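Putative ring-cleaving dioxygenase MhqO (Bacillus subtilis subsp. subtilis, PDB 3OAJ) probably cleaves aromatic rings as an iron(II)-dependent extradiol dioxygenase and may contribute to the degradation of aromatic compounds. Local coordinates at residues Glu96-Lys101 and Gly143-Asp148; Leu287-Pro290 and His296-Gln299; Leu177-Lys182 and Val187-Ala192. One frame throughout, in Å; residues are numbered along the deposited sequence. Where two conformers were deposited one is given.

Contact 1: residues Glu96-Lys101 and Gly143-Asp148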
# COMPACT_ATOMS: atom_id res chain seq x y z
N GLU A 96 -16.88 -3.88 11.51
CA GLU A 96 -16.79 -3.83 12.96
C GLU A 96 -17.12 -5.20 13.56
O GLU A 96 -16.36 -5.70 14.40
CB GLU A 96 -17.68 -2.73 13.53
CG GLU A 96 -17.12 -1.34 13.24
CD GLU A 96 -18.06 -0.20 13.54
OE1 GLU A 96 -19.29 -0.40 13.58
OE2 GLU A 96 -17.56 0.93 13.68
N LYS A 97 -18.23 -5.80 13.12
CA LYS A 97 -18.64 -7.12 13.65
C LYS A 97 -17.62 -8.20 13.26
O LYS A 97 -17.33 -9.11 14.04
CB LYS A 97 -20.06 -7.51 13.23
CG LYS A 97 -21.17 -6.61 13.75
CD LYS A 97 -21.28 -6.57 15.25
CE LYS A 97 -22.55 -5.81 15.64
NZ LYS A 97 -22.92 -6.08 17.05
N ARG A 98 -17.06 -8.09 12.05
CA ARG A 98 -16.06 -9.04 11.60
C ARG A 98 -14.77 -8.93 12.41
O ARG A 98 -14.21 -9.95 12.83
CB ARG A 98 -15.80 -8.87 10.10
CG ARG A 98 -14.77 -9.84 9.52
CD ARG A 98 -14.76 -9.77 7.98
NE ARG A 98 -13.92 -10.81 7.40
CZ ARG A 98 -14.31 -12.06 7.19
NH1 ARG A 98 -15.55 -12.45 7.52
NH2 ARG A 98 -13.45 -12.93 6.66
N LEU A 99 -14.28 -7.71 12.64
CA LEU A 99 -13.11 -7.54 13.52
C LEU A 99 -13.34 -8.11 14.93
O LEU A 99 -12.43 -8.73 15.51
CB LEU A 99 -12.68 -6.07 13.58
CG LEU A 99 -12.10 -5.49 12.29
CD1 LEU A 99 -11.87 -4.00 12.47
CD2 LEU A 99 -10.82 -6.20 11.80
N GLU A 100 -14.51 -7.86 15.47
CA GLU A 100 -14.90 -8.46 16.76
C GLU A 100 -14.85 -9.99 16.76
O GLU A 100 -14.34 -10.54 17.69
CB GLU A 100 -16.27 -7.94 17.23
CG GLU A 100 -16.73 -8.55 18.48
CD GLU A 100 -18.15 -8.20 18.88
OE1 GLU A 100 -19.13 -8.69 18.27
OE2 GLU A 100 -18.23 -7.52 19.91
N LYS A 101 -15.40 -10.59 15.72
CA LYS A 101 -15.41 -12.05 15.55
C LYS A 101 -13.99 -12.61 15.56
O LYS A 101 -13.74 -13.70 16.10
CB LYS A 101 -16.12 -12.39 14.22
CG LYS A 101 -16.17 -13.85 13.79
CD LYS A 101 -16.71 -13.92 12.37
CE LYS A 101 -16.60 -15.30 11.74
NZ LYS A 101 -17.37 -15.32 10.46
N GLY A 143 -14.61 -16.01 1.75
CA GLY A 143 -15.34 -16.21 2.99
C GLY A 143 -16.66 -15.47 2.95
O GLY A 143 -17.41 -15.57 1.97
N GLU A 144 -16.94 -14.71 4.00
CA GLU A 144 -18.17 -13.91 4.09
C GLU A 144 -18.04 -12.55 3.39
O GLU A 144 -19.00 -11.79 3.33
CB GLU A 144 -18.57 -13.70 5.55
CG GLU A 144 -19.15 -14.95 6.24
CD GLU A 144 -19.57 -14.70 7.69
OE1 GLU A 144 -19.77 -13.53 8.08
OE2 GLU A 144 -19.71 -15.70 8.44
N VAL A 145 -16.86 -12.25 2.84
CA VAL A 145 -16.65 -10.93 2.22
C VAL A 145 -17.21 -10.94 0.80
O VAL A 145 -16.74 -11.69 -0.06
CB VAL A 145 -15.16 -10.49 2.25
CG1 VAL A 145 -14.99 -9.06 1.72
CG2 VAL A 145 -14.59 -10.59 3.66
N THR A 146 -18.22 -10.11 0.57
CA THR A 146 -18.97 -10.05 -0.69
C THR A 146 -18.89 -8.63 -1.27
O THR A 146 -18.53 -7.70 -0.56
CB THR A 146 -20.44 -10.46 -0.46
OG1 THR A 146 -20.95 -9.71 0.64
CG2 THR A 146 -20.57 -11.94 -0.10
N PRO A 147 -19.22 -8.45 -2.56
CA PRO A 147 -18.96 -7.15 -3.21
C PRO A 147 -19.65 -5.95 -2.55
O PRO A 147 -19.16 -4.82 -2.68
CB PRO A 147 -19.46 -7.37 -4.65
CG PRO A 147 -19.32 -8.84 -4.85
CD PRO A 147 -19.67 -9.47 -3.53
N ASP A 148 -20.74 -6.20 -1.83
CA ASP A 148 -21.49 -5.12 -1.20
C ASP A 148 -20.77 -4.56 0.02
O ASP A 148 -21.09 -3.46 0.48
CB ASP A 148 -22.94 -5.56 -0.89
CG ASP A 148 -23.01 -6.76 0.05
OD1 ASP A 148 -22.01 -7.48 0.19
OD2 ASP A 148 -24.08 -7.01 0.64
O HOH W 1 -17.92 -11.43 8.74
O HOH W 2 -14.90 -15.47 6.19
O HOH W 3 -20.18 -13.52 10.94

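Contact 2: residues Leu287-Pro290 and His296-Gln299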
# COMPACT_ATOMS: atom_id res chain seq x y z
N LEU A 287 4.69 -19.41 -7.39
CA LEU A 287 5.84 -18.55 -7.12
C LEU A 287 6.47 -18.09 -8.43
O LEU A 287 7.07 -18.88 -9.17
CB LEU A 287 6.88 -19.27 -6.25
CG LEU A 287 8.11 -18.41 -5.90
CD1 LEU A 287 7.80 -17.31 -4.87
CD2 LEU A 287 9.29 -19.27 -5.46
N MET A 288 6.31 -16.80 -8.72
CA MET A 288 6.91 -16.21 -9.90
C MET A 288 8.26 -15.62 -9.54
O MET A 288 8.42 -15.04 -8.46
CB MET A 288 5.99 -15.14 -10.49
CG MET A 288 4.55 -15.60 -10.70
SD MET A 288 4.41 -17.19 -11.58
CE MET A 288 5.02 -16.68 -13.18
N LEU A 289 9.24 -15.77 -10.43
CA LEU A 289 10.59 -15.26 -10.15
C LEU A 289 11.09 -14.26 -11.17
O LEU A 289 10.83 -14.45 -12.36
CB LEU A 289 11.59 -16.42 -10.09
CG LEU A 289 11.45 -17.41 -8.93
CD1 LEU A 289 12.47 -18.53 -9.07
CD2 LEU A 289 11.58 -16.75 -7.56
N PRO A 290 11.80 -13.20 -10.72
CA PRO A 290 12.55 -12.39 -11.67
C PRO A 290 13.43 -13.37 -12.46
O PRO A 290 14.06 -14.25 -11.87
CB PRO A 290 13.38 -11.46 -10.77
CG PRO A 290 12.57 -11.34 -9.50
CD PRO A 290 11.91 -12.68 -9.33
N HIS A 296 18.22 -20.28 -10.18
CA HIS A 296 18.40 -20.63 -8.77
C HIS A 296 17.07 -21.03 -8.11
O HIS A 296 16.97 -21.01 -6.88
CB HIS A 296 19.07 -19.48 -7.99
CG HIS A 296 20.35 -18.99 -8.61
ND1 HIS A 296 21.43 -19.82 -8.84
CD2 HIS A 296 20.72 -17.76 -9.03
CE1 HIS A 296 22.41 -19.12 -9.38
NE2 HIS A 296 22.01 -17.87 -9.51
N ARG A 297 16.08 -21.42 -8.91
CA ARG A 297 14.74 -21.71 -8.38
C ARG A 297 14.81 -22.72 -7.22
O ARG A 297 14.12 -22.54 -6.22
CB ARG A 297 13.76 -22.17 -9.48
CG ARG A 297 12.30 -22.35 -9.02
CD ARG A 297 11.31 -22.56 -10.17
NE ARG A 297 10.88 -21.31 -10.81
CZ ARG A 297 9.81 -20.58 -10.47
NH1 ARG A 297 9.52 -19.47 -11.14
NH2 ARG A 297 9.03 -20.95 -9.46
N THR A 298 15.67 -23.73 -7.34
CA THR A 298 15.83 -24.75 -6.28
C THR A 298 16.36 -24.17 -4.97
O THR A 298 15.80 -24.43 -3.91
CB THR A 298 16.72 -25.93 -6.73
OG1 THR A 298 16.25 -26.42 -7.99
CG2 THR A 298 16.66 -27.08 -5.72
N GLN A 299 17.45 -23.40 -5.04
CA GLN A 299 18.00 -22.67 -3.89
C GLN A 299 16.93 -21.79 -3.24
O GLN A 299 16.81 -21.72 -2.02
CB GLN A 299 19.16 -21.78 -4.35
CG GLN A 299 20.58 -22.29 -4.05
CD GLN A 299 20.77 -23.77 -4.34
OE1 GLN A 299 20.21 -24.62 -3.65
NE2 GLN A 299 21.57 -24.08 -5.34

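Contact 3: residues Leu177-Lys182 and Val187-Ala192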
# COMPACT_ATOMS: atom_id res chain seq x y z
N LEU A 177 -1.73 17.40 -6.24
CA LEU A 177 -2.89 17.11 -5.40
C LEU A 177 -3.58 18.41 -4.99
O LEU A 177 -2.94 19.45 -4.82
CB LEU A 177 -2.52 16.28 -4.16
CG LEU A 177 -2.18 14.80 -4.39
CD1 LEU A 177 -0.77 14.58 -4.90
CD2 LEU A 177 -2.40 14.00 -3.11
N GLU A 178 -4.90 18.35 -4.85
CA GLU A 178 -5.68 19.51 -4.44
C GLU A 178 -5.77 19.57 -2.91
O GLU A 178 -6.08 18.58 -2.26
CB GLU A 178 -7.08 19.39 -5.04
CG GLU A 178 -7.98 20.61 -4.87
CD GLU A 178 -9.30 20.44 -5.60
OE1 GLU A 178 -9.30 19.87 -6.72
OE2 GLU A 178 -10.34 20.87 -5.06
N ARG A 179 -5.50 20.74 -2.35
CA ARG A 179 -5.71 20.98 -0.93
C ARG A 179 -7.21 21.00 -0.62
O ARG A 179 -7.97 21.80 -1.17
CB ARG A 179 -5.04 22.29 -0.50
CG ARG A 179 -4.70 22.38 0.99
CD ARG A 179 -4.59 23.84 1.39
NE ARG A 179 -3.29 24.18 1.97
CZ ARG A 179 -3.12 24.83 3.12
NH1 ARG A 179 -4.16 25.22 3.84
NH2 ARG A 179 -1.89 25.10 3.55
N VAL A 180 -7.61 20.12 0.28
CA VAL A 180 -9.01 20.06 0.74
C VAL A 180 -9.24 21.01 1.91
O VAL A 180 -10.21 21.78 1.91
CB VAL A 180 -9.41 18.62 1.11
CG1 VAL A 180 -10.83 18.57 1.67
CG2 VAL A 180 -9.26 17.70 -0.11
N GLY A 181 -8.34 20.99 2.88
CA GLY A 181 -8.49 21.84 4.05
C GLY A 181 -7.71 21.28 5.20
O GLY A 181 -7.06 20.23 5.09
N LYS A 182 -7.79 21.98 6.33
CA LYS A 182 -7.14 21.57 7.57
C LYS A 182 -8.22 21.31 8.63
O LYS A 182 -9.27 21.95 8.63
CB LYS A 182 -6.17 22.65 8.05
CG LYS A 182 -5.02 22.93 7.08
CD LYS A 182 -4.04 23.94 7.65
CE LYS A 182 -2.82 24.07 6.74
NZ LYS A 182 -2.04 25.31 7.04
N VAL A 187 -3.54 18.31 7.57
CA VAL A 187 -3.96 18.91 6.30
C VAL A 187 -4.30 17.77 5.35
O VAL A 187 -3.61 16.74 5.32
CB VAL A 187 -2.91 19.91 5.72
CG1 VAL A 187 -1.58 19.21 5.47
CG2 VAL A 187 -3.44 20.59 4.46
N ARG A 188 -5.39 17.94 4.60
CA ARG A 188 -5.88 16.92 3.68
C ARG A 188 -5.71 17.34 2.23
O ARG A 188 -6.01 18.49 1.87
CB ARG A 188 -7.36 16.62 3.96
CG ARG A 188 -8.01 15.65 2.96
CD ARG A 188 -9.33 15.11 3.49
NE ARG A 188 -9.08 14.06 4.48
CZ ARG A 188 -9.98 13.18 4.90
NH1 ARG A 188 -11.21 13.21 4.41
NH2 ARG A 188 -9.62 12.26 5.79
N TYR A 189 -5.25 16.40 1.43
CA TYR A 189 -5.07 16.53 0.01
C TYR A 189 -5.84 15.46 -0.75
O TYR A 189 -6.03 14.41 -0.27
CB TYR A 189 -3.56 16.46 -0.32
CG TYR A 189 -2.80 17.67 0.10
CD1 TYR A 189 -2.86 18.79 -0.65
CD2 TYR A 189 -2.05 17.72 1.24
CE1 TYR A 189 -2.26 19.89 -0.32
CE2 TYR A 189 -1.41 18.90 1.58
CZ TYR A 189 -1.55 19.96 0.77
OH TYR A 189 -0.96 21.14 0.96
N ARG A 190 -6.27 15.77 -1.96
CA ARG A 190 -7.00 14.81 -2.79
C ARG A 190 -6.35 14.74 -4.17
O ARG A 190 -6.09 15.78 -4.78
CB ARG A 190 -8.48 15.23 -2.88
CG ARG A 190 -9.33 14.48 -3.87
CD ARG A 190 -10.80 14.85 -3.72
NE ARG A 190 -11.43 14.14 -2.61
CZ ARG A 190 -12.02 12.96 -2.74
NH1 ARG A 190 -12.08 12.36 -3.93
NH2 ARG A 190 -12.58 12.38 -1.68
N SER A 191 -6.10 13.53 -4.64
CA SER A 191 -5.64 13.32 -6.02
C SER A 191 -6.84 13.13 -6.92
O SER A 191 -7.95 13.00 -6.42
CB SER A 191 -4.66 12.14 -6.10
OG SER A 191 -5.28 10.93 -5.72
N ALA A 192 -6.62 13.12 -8.23
CA ALA A 192 -7.72 13.15 -9.19
C ALA A 192 -8.36 11.80 -9.47
O ALA A 192 -9.45 11.74 -10.05
CB ALA A 192 -7.29 13.82 -10.50

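Contact 1: residues Glu96-Lys101 and Gly143-Asp148
The C-terminal half of helix 92-101 faces the loop joining strand 126-131 to strand 153-160, and the two meet through Arg98 and Lys101 of the helix and Glu144 and Val145 of the loop. The one direct ionic link is the salt bridge from Lys101 NZ to Glu144 OE2, 3.1 Å long, made by an extended lysine chain that crosses the glutamate obliquely. Arg98 does not pair with the same carboxylate directly: Arg98 NH1 stays 4.4 Å from Glu144 OE1, and the guanidinium and carboxylate planes are 58° apart. Water 1 bridges them, accepting from Arg98 NH1 at 2.9 Å and donating to Glu144 OE1. Water 2 instead accepts from both Arg98 NH2 and the backbone N of Glu144, so side chain and loop backbone share a solvent molecule. Both waters lie in the guanidinium plane, at its edge. Over one face of that group comes the methyl Val145 CG2, 3.8 Å from Arg98 NE, with the two side chains crossing at about a right angle.

In the chain order, strand 79-87, helix 92-101 and strands 107-111, 114-120 and 126-131 follow the βαβββ pattern of the vicinal oxygen chelate fold, and the loop leads on from the last of them. Arg98 also ties this helix to helix 19-29, since NE bonds to Val29 O and NH2 to Gly28 O. With CG anti to the backbone N (chi1 -179°) and the chain extended as far as NE, the guanidinium is carried clear of its own helix to these carbonyls. They and the in-plane waters should together restrict its rotation. Val145 turns the same side chain that covers Arg98 against Phe94 and Trp95 of helix 92-101.

Contact 2: residues Leu287-Pro290 and His296-Gln299
The carbonyl oxygen Leu287 O is gripped by both terminal nitrogens of Arg297, end-on. The bond from Arg297 NH2 to Leu287 O is the shorter, at 2.9 Å. It is also the straighter, with 158° at the hydrogen. The second bond, from Arg297 NH1 to Leu287 O, measures 3.2 Å. Its angle at the hydrogen closes to 138°. The acceptor lies almost exactly in the guanidinium plane, whereas both donors are tilted from the carbonyl plane, toward the same face of it.

Over one face of the guanidinium sits Leu289, whose CD1 is 3.6 Å from Arg297 CZ and whose CG is equally far from Arg297 NH1. A bend at chi3 (-82°) turns the arginine end toward the loop although its CB does not point there. The two bonds join the first turn of helix 297-303, with His296 at its N-cap, to a segment that runs along edge strand 33-39: Met288 shares backbone hydrogen bonds with Gln37, and Leu289 packs on Val39. Salt bridges from Arg297 NE to Glu294 and from Arg297 NH2 to Glu301 add two anionic partners, which would probably offset the cation's charge and further limit rotation of the group.

Contact 3: residues Leu177-Lys182 and Val187-Ala192
A classic beta bulge interrupts this antiparallel pair: Val180 and Gly181 both face Arg188, and the register shifts by one residue. The evidence is in the bonding. Val180 N donates to Arg188 O at 2.8 Å, yet Arg188 N returns its bond to Gly181 O, 2.9 Å away, nearly straight on at a C=O...N angle of 174°. Val180 has helix-like backbone angles, and Gly181, at phi 157°, adopts a conformation in which a CB would collide with the preceding carbonyl. Before the bulge the pairing is regular, with Glu178 and Arg190 exchanging two bonds of 2.8 Å between the N of each and the O of the other.

The extra residue brings Val180 beside Arg188, their side chains pointing the same way, with Val180 CB 3.8 Å from Arg188 CG. Val180 CG1 is anti to the backbone N, and CG2, beside that N, meets Arg190 CB. On the face that carries Arg179 and Tyr189, the ring sits aslant of the arginine stem, Tyr189 CE1 being 3.7 Å from Arg179 CB. Ring and guanidinium planes are almost perpendicular, at 89°. Tyr189 OH bonds to Glu172 of helix 164-174, while Leu177 CD2 meets Tyr189 CB at 3.9 Å. Arg188 ends in salt bridges to Asp200 and Glu114, and its NH2 hydrogen-bonds to Tyr116 OH; Glu114 and Tyr116 lie on strand 114-120, next to the far outermost strand. Strand 178-183 is outermost here, strand 186-190 lies between it and strand 198-202, and the pair forms the bulged edge hairpin of an eight-stranded vicinal oxygen chelate sheet.

How the contacts relate
The three contacts lie apart on the periphery of a single chain. Centre to centre, contacts 1 and 2 are 35 Å apart, contacts 1 and 3 are 30 Å and contacts 2 and 3 are 42 Å, the last two on opposite sides of the chain's centre. Even the nearest atoms of contacts 1 and 3 are about 16 Å apart. The metal, zinc in this crystal, is bound by His11, His218 and Glu266 on central strands of one sheet; contact 2 borders the edge strand 33-39 of that sheet. Contact 3 forms an edge of the other sheet, against whose strand 114-120 the helix of contact 1 packs. None touches the metal site.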